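Local coordinates for protein PKS (Streptomyces albus, PDB 4OQJ) that probably acts as a ketosynthase, catalysing carbon-carbon bond formation by condensation of acyl units in an "AT-less" type I polyketide synthase that makes oxazolomycin, at residues E558-L563 with V659-L664; H573-C577 with F598-Y602. All blocks are in the same frame, centred on the assembly; numbering follows the deposited sequence.

In the fold
Both contacts belong to the helical region that lies away from the large mixed sheet of the ketosynthase core, with centres about 37 Å (contact 1) and 43 Å (contact 2) from the centre of the chain. The two centres are about 13 Å apart. Helix 557-566, used by contact 1, is followed directly by helix 568-581 of contact 2, and helix 594-610 joins both: Ala560 CB lies 3.5 Å from Val600 CG2, and His559 CD2 lies 3.9 Å from Val600 CG1. Neither contact includes Ser292 or Lys294 of the potassium site, and neither touches the second chain of the assembly. On this evidence both are helix packing, with no known catalytic or ligand-binding residue.

Contact 1 (E558-L563 with V659-L664); sequences EHAAAL and VGTAFL
Glu558 and Val659 mark one border of a nearly perpendicular helix packing, in which helix 557-566 meets the N-terminal part of helix 660-673; the local axes approach to 8.8 Å at 88°. The extended Glu558 chain brings OE1 to 3.8 Å from Val659 CG2, the two side chains crossing at about a right angle.

His559 carries the polar part. With CG trans to its own N (chi1 170°), the imidazole runs past Val659, and ND1 accepts the backbone N-H of Gly660 over 2.9 Å (ND1 to N) at an N-H...N angle of 146°. Gly660 N lies close to the ring plane, so the bond favours this rotation of the ring, and the acceptor role suggests that ND1 carries no proton. The same ring reaches the next turn, where CE1 stands 3.5 Å from Phe663 CD2; the planes are almost perpendicular, but the approach is oblique. Pro653 packs on both side chains.

One turn on, the small Ala562 faces Gly660. Its CB lies 3.7 Å from Gly660 CA, and the glycine, which has no side chain and a positive phi, lets the backbones come as near as 4.8 Å between the CA atoms of the pair. Leu563 finishes the series with a single methyl: CD2 rests 3.5 Å from Gly660 C and 3.9 Å from Leu664 CB.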
loop_
_atom_site.group_PDB
_atom_site.type_symbol
_atom_site.label_atom_id
_atom_site.label_comp_id
_atom_site.label_asym_id
_atom_site.label_seq_id
_atom_site.Cartn_x
_atom_site.Cartn_y
_atom_site.Cartn_z
ATOM N N GLU A 558 -6.915 -62.132 -5.050
ATOM C CA GLU A 558 -5.963 -61.459 -4.176
ATOM C C GLU A 558 -5.957 -59.955 -4.443
ATOM O O GLU A 558 -5.942 -59.142 -3.508
ATOM C CB GLU A 558 -4.559 -62.036 -4.369
ATOM C CG GLU A 558 -3.522 -61.470 -3.409
ATOM C CD GLU A 558 -2.101 -61.835 -3.798
ATOM O OE1 GLU A 558 -1.205 -60.979 -3.635
ATOM O OE2 GLU A 558 -1.881 -62.976 -4.258
ATOM N N HIS A 559 -5.970 -59.585 -5.719
ATOM C CA HIS A 559 -5.981 -58.183 -6.098
ATOM C C HIS A 559 -7.278 -57.507 -5.660
ATOM O O HIS A 559 -7.261 -56.387 -5.148
ATOM C CB HIS A 559 -5.816 -58.019 -7.611
ATOM C CG HIS A 559 -6.067 -56.619 -8.083
ATOM N ND1 HIS A 559 -5.277 -55.554 -7.711
ATOM C CD2 HIS A 559 -7.035 -56.113 -8.879
ATOM C CE1 HIS A 559 -5.745 -54.447 -8.267
ATOM N NE2 HIS A 559 -6.811 -54.759 -8.978
ATOM N N ALA A 560 -8.398 -58.196 -5.879
ATOM C CA ALA A 560 -9.708 -57.660 -5.528
ATOM C C ALA A 560 -9.793 -57.420 -4.031
ATOM O O ALA A 560 -10.220 -56.358 -3.599
ATOM C CB ALA A 560 -10.809 -58.609 -5.980
ATOM N N ALA A 561 -9.367 -58.404 -3.244
ATOM C CA ALA A 561 -9.427 -58.310 -1.785
ATOM C C ALA A 561 -8.543 -57.185 -1.243
ATOM O O ALA A 561 -8.923 -56.487 -0.292
ATOM C CB ALA A 561 -9.031 -59.642 -1.163
ATOM N N ALA A 562 -7.382 -56.988 -1.858
ATOM C CA ALA A 562 -6.472 -55.911 -1.459
ATOM C C ALA A 562 -7.066 -54.519 -1.695
ATOM O O ALA A 562 -7.030 -53.648 -0.812
ATOM C CB ALA A 562 -5.147 -56.047 -2.203
ATOM N N LEU A 563 -7.587 -54.284 -2.892
ATOM C CA LEU A 563 -8.221 -53.006 -3.177
ATOM C C LEU A 563 -9.423 -52.770 -2.259
ATOM O O LEU A 563 -9.665 -51.644 -1.816
ATOM C CB LEU A 563 -8.676 -52.920 -4.635
ATOM C CG LEU A 563 -7.610 -52.622 -5.694
ATOM C CD1 LEU A 563 -8.263 -52.512 -7.060
ATOM C CD2 LEU A 563 -6.811 -51.366 -5.379
ATOM N N VAL A 659 -0.148 -55.873 -7.303
ATOM C CA VAL A 659 -1.597 -55.842 -7.106
ATOM C C VAL A 659 -1.966 -54.819 -6.048
ATOM O O VAL A 659 -1.100 -54.129 -5.522
ATOM C CB VAL A 659 -2.132 -57.220 -6.686
ATOM C CG1 VAL A 659 -1.779 -58.266 -7.739
ATOM C CG2 VAL A 659 -1.573 -57.623 -5.321
ATOM N N GLY A 660 -3.254 -54.737 -5.732
ATOM C CA GLY A 660 -3.752 -53.798 -4.748
ATOM C C GLY A 660 -3.462 -52.342 -5.065
ATOM O O GLY A 660 -3.451 -51.916 -6.224
ATOM N N THR A 661 -3.231 -51.571 -4.012
ATOM C CA THR A 661 -3.089 -50.129 -4.134
ATOM C C THR A 661 -1.938 -49.766 -5.067
ATOM O O THR A 661 -2.028 -48.801 -5.820
ATOM C CB THR A 661 -2.871 -49.480 -2.749
ATOM O OG1 THR A 661 -4.039 -49.680 -1.946
ATOM C CG2 THR A 661 -2.614 -47.991 -2.877
ATOM N N ALA A 662 -0.868 -50.553 -5.033
ATOM C CA ALA A 662 0.272 -50.324 -5.919
ATOM C C ALA A 662 -0.165 -50.345 -7.382
ATOM O O ALA A 662 0.305 -49.548 -8.192
ATOM C CB ALA A 662 1.332 -51.359 -5.681
ATOM N N PHE A 663 -1.068 -51.256 -7.727
ATOM C CA PHE A 663 -1.543 -51.321 -9.100
ATOM C C PHE A 663 -2.405 -50.117 -9.442
ATOM O O PHE A 663 -2.246 -49.501 -10.495
ATOM C CB PHE A 663 -2.352 -52.586 -9.359
ATOM C CG PHE A 663 -3.116 -52.526 -10.645
ATOM C CD1 PHE A 663 -2.469 -52.729 -11.851
ATOM C CD2 PHE A 663 -4.465 -52.207 -10.656
ATOM C CE1 PHE A 663 -3.162 -52.649 -13.052
ATOM C CE2 PHE A 663 -5.169 -52.132 -11.852
ATOM C CZ PHE A 663 -4.510 -52.352 -13.052
ATOM N N LEU A 664 -3.334 -49.800 -8.552
ATOM C CA LEU A 664 -4.250 -48.692 -8.765
ATOM C C LEU A 664 -3.507 -47.369 -8.921
ATOM O O LEU A 664 -3.843 -46.559 -9.773
ATOM C CB LEU A 664 -5.231 -48.595 -7.609
ATOM C CG LEU A 664 -6.299 -47.512 -7.728
ATOM C CD1 LEU A 664 -7.042 -47.631 -9.051
ATOM C CD2 LEU A 664 -7.267 -47.636 -6.580
#

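Contact 2 (H573-C577 with F598-Y602); sequences HFDRC and FAVQY
Phe574 and Ala599 make the closest contact between segments 573-577 and 598-602, on helices 568-581 and 594-610, where Phe574 CE2 is 3.6 Å from Ala599 CB. The local axes are 9.1 Å apart and their directions differ by 137°, so the helices run broadly antiparallel with a marked tilt. No hydrogen bond joins the two segments, and the 269 Å² they bury rests on apolar and sulfur contacts.

The tight part has two wedges. In the first, the Phe574 ring edge is turned to the backbone of helix 594-610, with CE2 3.7 Å from Val600 N; the same atom also meets the CG2 branch of Val600. Phe570, Leu588 and Leu589 pack around this ring as well. The second wedge is Cys577. Its sulfur, set trans to the backbone N (chi1 177°), projects across the interface until SG is 3.9 Å from Ala599 CA. There it is within contact of two rings, 4.0 Å from Phe598 CE2 and 3.9 Å from Tyr602 CD2. Both are sulfur-aromatic contacts of oblique geometry, the sulfur lying 50° off the normal of the Tyr602 ring. Tyr602 CB in turn lies above one face of the Phe598 ring, offset toward its rim, and Leu632 of helix 627-635 packs on both Cys577 and Tyr602.

The looser side begins at His573, which is partly exposed. Although the CB of His573 points at the partner segment, its imidazole turns away from segment 598-602, to touch Arg606 further along the same partner helix, and the side chain comes no nearer than 5.4 Å to that segment. The arrangement is that of a tilted antiparallel helix pair with a buried apolar seam, in the helical region away from the large mixed sheet.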
loop_
_atom_site.group_PDB
_atom_site.type_symbol
_atom_site.label_atom_id
_atom_site.label_comp_id
_atom_site.label_asym_id
_atom_site.label_seq_id
_atom_site.Cartn_x
_atom_site.Cartn_y
_atom_site.Cartn_z
ATOM N N HIS A 573 -17.825 -48.534 -4.578
ATOM C CA HIS A 573 -18.369 -48.908 -5.884
ATOM C C HIS A 573 -18.452 -50.417 -6.086
ATOM O O HIS A 573 -19.303 -50.904 -6.837
ATOM C CB HIS A 573 -17.534 -48.278 -6.990
ATOM C CG HIS A 573 -17.544 -46.783 -6.953
ATOM N ND1 HIS A 573 -18.673 -46.047 -7.230
ATOM C CD2 HIS A 573 -16.576 -45.890 -6.638
ATOM C CE1 HIS A 573 -18.397 -44.759 -7.099
ATOM N NE2 HIS A 573 -17.134 -44.638 -6.740
ATOM N N PHE A 574 -17.575 -51.168 -5.433
ATOM C CA PHE A 574 -17.646 -52.621 -5.540
ATOM C C PHE A 574 -18.906 -53.130 -4.837
ATOM O O PHE A 574 -19.601 -54.000 -5.357
ATOM C CB PHE A 574 -16.394 -53.282 -4.949
ATOM C CG PHE A 574 -16.274 -54.749 -5.273
ATOM C CD1 PHE A 574 -16.882 -55.698 -4.478
ATOM C CD2 PHE A 574 -15.558 -55.172 -6.381
ATOM C CE1 PHE A 574 -16.776 -57.044 -4.782
ATOM C CE2 PHE A 574 -15.447 -56.498 -6.688
ATOM C CZ PHE A 574 -16.057 -57.444 -5.888
ATOM N N ASP A 575 -19.183 -52.599 -3.649
ATOM C CA ASP A 575 -20.387 -52.969 -2.910
ATOM C C ASP A 575 -21.625 -52.702 -3.754
ATOM O O ASP A 575 -22.503 -53.556 -3.881
ATOM C CB ASP A 575 -20.482 -52.199 -1.589
ATOM C CG ASP A 575 -19.603 -52.786 -0.497
ATOM O OD1 ASP A 575 -19.104 -53.922 -0.661
ATOM O OD2 ASP A 575 -19.424 -52.109 0.542
ATOM N N ARG A 576 -21.683 -51.518 -4.349
ATOM C CA ARG A 576 -22.849 -51.140 -5.134
ATOM C C ARG A 576 -22.946 -51.959 -6.417
ATOM O O ARG A 576 -24.043 -52.301 -6.855
ATOM C CB ARG A 576 -22.810 -49.642 -5.436
ATOM C CG ARG A 576 -22.877 -48.789 -4.165
ATOM C CD ARG A 576 -22.997 -47.295 -4.445
ATOM N NE ARG A 576 -22.872 -46.512 -3.214
ATOM C CZ ARG A 576 -23.863 -46.291 -2.349
ATOM N NH1 ARG A 576 -25.081 -46.788 -2.564
ATOM N NH2 ARG A 576 -23.634 -45.564 -1.260
ATOM N N CYS A 577 -21.805 -52.300 -7.007
ATOM C CA CYS A 577 -21.796 -53.155 -8.190
ATOM C C CYS A 577 -22.272 -54.567 -7.858
ATOM O O CYS A 577 -22.972 -55.188 -8.647
ATOM C CB CYS A 577 -20.400 -53.222 -8.804
ATOM S SG CYS A 577 -20.301 -54.325 -10.220
ATOM N N PHE A 598 -15.463 -58.694 -14.022
ATOM C CA PHE A 598 -16.199 -57.481 -14.351
ATOM C C PHE A 598 -16.263 -56.537 -13.150
ATOM O O PHE A 598 -15.875 -55.375 -13.250
ATOM C CB PHE A 598 -17.621 -57.800 -14.816
ATOM C CG PHE A 598 -18.459 -56.577 -15.017
ATOM C CD1 PHE A 598 -18.372 -55.842 -16.191
ATOM C CD2 PHE A 598 -19.309 -56.138 -14.024
ATOM C CE1 PHE A 598 -19.126 -54.700 -16.366
ATOM C CE2 PHE A 598 -20.064 -54.998 -14.198
ATOM C CZ PHE A 598 -19.971 -54.280 -15.371
ATOM N N ALA A 599 -16.758 -57.046 -12.022
ATOM C CA ALA A 599 -16.955 -56.240 -10.813
ATOM C C ALA A 599 -15.702 -55.458 -10.410
ATOM O O ALA A 599 -15.773 -54.253 -10.196
ATOM C CB ALA A 599 -17.401 -57.122 -9.664
ATOM N N VAL A 600 -14.568 -56.137 -10.313
ATOM C CA VAL A 600 -13.319 -55.482 -9.942
ATOM C C VAL A 600 -12.965 -54.371 -10.925
ATOM O O VAL A 600 -12.557 -53.290 -10.521
ATOM C CB VAL A 600 -12.154 -56.477 -9.881
ATOM C CG1 VAL A 600 -10.844 -55.763 -9.511
ATOM C CG2 VAL A 600 -12.451 -57.552 -8.864
ATOM N N GLN A 601 -13.136 -54.634 -12.218
ATOM C CA GLN A 601 -12.784 -53.648 -13.230
ATOM C C GLN A 601 -13.764 -52.477 -13.225
ATOM O O GLN A 601 -13.344 -51.332 -13.350
ATOM C CB GLN A 601 -12.733 -54.294 -14.621
ATOM C CG GLN A 601 -11.515 -55.185 -14.833
ATOM C CD GLN A 601 -11.461 -55.805 -16.224
ATOM O OE1 GLN A 601 -10.805 -55.283 -17.123
ATOM N NE2 GLN A 601 -12.131 -56.929 -16.393
ATOM N N TYR A 602 -15.059 -52.769 -13.079
ATOM C CA TYR A 602 -16.080 -51.731 -13.037
ATOM C C TYR A 602 -15.858 -50.818 -11.840
ATOM O O TYR A 602 -15.894 -49.591 -11.963
ATOM C CB TYR A 602 -17.494 -52.341 -12.976
ATOM C CG TYR A 602 -18.586 -51.294 -12.887
ATOM C CD1 TYR A 602 -19.072 -50.670 -14.029
ATOM C CD2 TYR A 602 -19.127 -50.926 -11.666
ATOM C CE1 TYR A 602 -20.068 -49.707 -13.955
ATOM C CE2 TYR A 602 -20.126 -49.971 -11.582
ATOM C CZ TYR A 602 -20.589 -49.359 -12.731
ATOM O OH TYR A 602 -21.583 -48.403 -12.653
#